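PDB 1NRF: regulatory protein BlaR1, which binds penicillin through its extracellular C-terminal domain and probably relays the signal of beta-lactam antibiotics to the cytoplasm after acylation of a serine. Local coordinates for residues Glu190-Arg195 with Lys254-Pro258. Sequence-based numbering, arbitrary orientation.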
ATOM      1  N   GLU A 190     -14.480  -1.191  -2.061  1.00 49.58           N
ATOM      2  CA  GLU A 190     -15.771  -1.624  -2.592  1.00 52.61           C
ATOM      3  C   GLU A 190     -16.198  -2.992  -2.068  1.00 54.30           C
ATOM      4  O   GLU A 190     -15.451  -3.672  -1.368  1.00 54.29           O
ATOM      5  CB  GLU A 190     -15.719  -1.717  -4.118  1.00 54.65           C
ATOM      6  CG  GLU A 190     -15.516  -0.416  -4.850  1.00 59.90           C
ATOM      7  CD  GLU A 190     -15.817  -0.534  -6.338  1.00 61.51           C
ATOM      8  OE1 GLU A 190     -16.953  -0.924  -6.690  1.00 63.42           O
ATOM      9  OE2 GLU A 190     -14.924  -0.236  -7.155  1.00 62.16           O
ATOM     10  N   GLU A 191     -17.411  -3.390  -2.431  1.00 56.67           N
ATOM     11  CA  GLU A 191     -17.941  -4.688  -2.049  1.00 59.21           C
ATOM     12  C   GLU A 191     -18.895  -5.147  -3.130  1.00 59.34           C
ATOM     13  O   GLU A 191     -19.966  -4.577  -3.288  1.00 60.05           O
ATOM     14  CB  GLU A 191     -18.696  -4.628  -0.722  1.00 61.19           C
ATOM     15  CG  GLU A 191     -19.041  -6.023  -0.205  1.00 65.35           C
ATOM     16  CD  GLU A 191     -19.995  -6.016   0.970  1.00 67.13           C
ATOM     17  OE1 GLU A 191     -19.781  -5.219   1.910  1.00 68.08           O
ATOM     18  OE2 GLU A 191     -20.954  -6.822   0.954  1.00 68.66           O
ATOM     19  N   SER A 192     -18.502  -6.169  -3.877  1.00 60.75           N
ATOM     20  CA  SER A 192     -19.337  -6.702  -4.946  1.00 61.44           C
ATOM     21  C   SER A 192     -19.633  -8.165  -4.671  1.00 61.49           C
ATOM     22  O   SER A 192     -19.045  -8.750  -3.767  1.00 62.07           O
ATOM     23  CB  SER A 192     -18.631  -6.558  -6.298  1.00 62.30           C
ATOM     24  OG  SER A 192     -18.491  -5.193  -6.656  1.00 64.12           O
ATOM     25  N   ASN A 193     -20.541  -8.747  -5.453  1.00 61.21           N
ATOM     26  CA  ASN A 193     -20.932 -10.151  -5.299  1.00 60.88           C
ATOM     27  C   ASN A 193     -20.999 -10.526  -3.815  1.00 59.40           C
ATOM     28  O   ASN A 193     -22.051 -10.409  -3.184  1.00 60.28           O
ATOM     29  CB  ASN A 193     -19.943 -11.067  -6.038  1.00 60.45           C
ATOM     30  CG  ASN A 193     -19.914 -10.813  -7.547  1.00 60.48           C
ATOM     31  OD1 ASN A 193     -19.291 -11.562  -8.309  1.00 58.45           O
ATOM     32  ND2 ASN A 193     -20.586  -9.753  -7.981  1.00 59.88           N
ATOM     33  N   GLY A 194     -19.869 -10.977  -3.274  1.00 56.82           N
ATOM     34  CA  GLY A 194     -19.784 -11.336  -1.867  1.00 53.23           C
ATOM     35  C   GLY A 194     -18.358 -11.079  -1.404  1.00 50.71           C
ATOM     36  O   GLY A 194     -17.911 -11.576  -0.365  1.00 51.92           O
ATOM     37  N   ARG A 195     -17.647 -10.280  -2.190  1.00 46.49           N
ATOM     38  CA  ARG A 195     -16.257  -9.953  -1.924  1.00 41.85           C
ATOM     39  C   ARG A 195     -16.034  -8.491  -1.582  1.00 38.00           C
ATOM     40  O   ARG A 195     -16.667  -7.607  -2.155  1.00 38.27           O
ATOM     41  CB  ARG A 195     -15.414 -10.300  -3.146  1.00 42.76           C
ATOM     42  CG  ARG A 195     -15.593 -11.712  -3.636  1.00 43.00           C
ATOM     43  CD  ARG A 195     -16.186 -11.719  -5.030  1.00 44.36           C
ATOM     44  NE  ARG A 195     -15.480 -12.641  -5.916  1.00 43.81           N
ATOM     45  CZ  ARG A 195     -15.337 -13.943  -5.692  1.00 42.88           C
ATOM     46  NH1 ARG A 195     -15.845 -14.502  -4.606  1.00 43.46           N
ATOM     47  NH2 ARG A 195     -14.676 -14.689  -6.560  1.00 44.85           N
ATOM     48  N   LYS A 254      -8.829 -13.807 -12.964  1.00 43.31           N
ATOM     49  CA  LYS A 254      -8.781 -15.055 -12.222  1.00 41.38           C
ATOM     50  C   LYS A 254     -10.023 -15.182 -11.359  1.00 40.13           C
ATOM     51  O   LYS A 254     -10.051 -15.952 -10.409  1.00 40.02           O
ATOM     52  CB  LYS A 254      -7.527 -15.113 -11.348  1.00 42.55           C
ATOM     53  CG  LYS A 254      -6.235 -14.894 -12.120  1.00 43.75           C
ATOM     54  CD  LYS A 254      -5.071 -15.685 -11.528  1.00 43.64           C
ATOM     55  CE  LYS A 254      -5.237 -17.176 -11.801  1.00 44.30           C
ATOM     56  NZ  LYS A 254      -4.101 -18.010 -11.316  1.00 40.55           N
ATOM     57  N   GLY A 255     -11.049 -14.406 -11.690  1.00 38.83           N
ATOM     58  CA  GLY A 255     -12.295 -14.465 -10.951  1.00 37.34           C
ATOM     59  C   GLY A 255     -12.234 -14.189  -9.463  1.00 38.22           C
ATOM     60  O   GLY A 255     -13.157 -14.544  -8.741  1.00 36.01           O
ATOM     61  N   ILE A 256     -11.162 -13.557  -8.990  1.00 41.61           N
ATOM     62  CA  ILE A 256     -11.041 -13.246  -7.558  1.00 41.39           C
ATOM     63  C   ILE A 256     -11.864 -12.017  -7.173  1.00 41.20           C
ATOM     64  O   ILE A 256     -12.464 -11.979  -6.102  1.00 42.85           O
ATOM     65  CB  ILE A 256      -9.559 -13.067  -7.153  1.00 41.64           C
ATOM     66  CG1 ILE A 256      -8.833 -14.411  -7.329  1.00 41.05           C
ATOM     67  CG2 ILE A 256      -9.455 -12.599  -5.701  1.00 41.41           C
ATOM     68  CD1 ILE A 256      -7.337 -14.351  -7.211  1.00 38.15           C
ATOM     69  N   TYR A 257     -11.899 -11.015  -8.044  1.00 41.64           N
ATOM     70  CA  TYR A 257     -12.700  -9.826  -7.780  1.00 42.66           C
ATOM     71  C   TYR A 257     -13.371  -9.347  -9.069  1.00 45.31           C
ATOM     72  O   TYR A 257     -12.704  -8.875  -9.981  1.00 44.39           O
ATOM     73  CB  TYR A 257     -11.858  -8.695  -7.185  1.00 39.89           C
ATOM     74  CG  TYR A 257     -12.734  -7.596  -6.640  1.00 37.97           C
ATOM     75  CD1 TYR A 257     -13.540  -7.821  -5.521  1.00 36.89           C
ATOM     76  CD2 TYR A 257     -12.856  -6.374  -7.303  1.00 38.51           C
ATOM     77  CE1 TYR A 257     -14.454  -6.869  -5.079  1.00 35.04           C
ATOM     78  CE2 TYR A 257     -13.778  -5.406  -6.868  1.00 36.24           C
ATOM     79  CZ  TYR A 257     -14.575  -5.669  -5.757  1.00 36.66           C
ATOM     80  OH  TYR A 257     -15.524  -4.752  -5.341  1.00 37.54           O
ATOM     81  N   PRO A 258     -14.709  -9.464  -9.150  1.00 49.41           N
ATOM     82  CA  PRO A 258     -15.554  -9.076 -10.290  1.00 52.09           C
ATOM     83  C   PRO A 258     -15.336  -7.660 -10.838  1.00 53.39           C
ATOM     84  O   PRO A 258     -14.746  -6.833 -10.112  1.00 54.30           O
ATOM     85  CB  PRO A 258     -16.968  -9.252  -9.738  1.00 52.52           C
ATOM     86  CG  PRO A 258     -16.802 -10.375  -8.763  1.00 52.94           C
ATOM     87  CD  PRO A 258     -15.540  -9.982  -8.048  1.00 51.79           C
TER
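R195 and Y257 carry a polar and aromatic contact between a two-residue beta-hairpin, linking strands 188-192 and 195-205 at the edge of the mixed sheet of the penicillin-binding sensor domain, and the end of the chain after helix 239-253, away from the active site. S192 and R195 close the turn through both backbone N-H groups, with S192 N to R195 O at 2.9 Å. From it the R195 side chain, bent at chi2 and chi3, runs to the loop, where NH2 donates to the carbonyl O of G255 at 2.7 Å. That oxygen lies in the guanidinium plane, and the N-H...O angle is 144°. CD of P258 sits at the guanidinium edge, 3.4 Å from NE. Y257 turns its ring toward the hairpin, CG anti to the backbone N (chi1 -167°). CD1 packs on R195 CB at 3.9 Å, and the ring edge faces R195 O. At the far end OH lies 3.3 Å from E190 CB and accepts a weak hydrogen bond from S192 OG. V219 of strand 211-220, next to 195-205, touches R195, I256 and Y257. A short but bent guanidinium-carbonyl bond, aromatic packing and a weak hydroxyl bond thus tie the last modelled residues to the sheet edge.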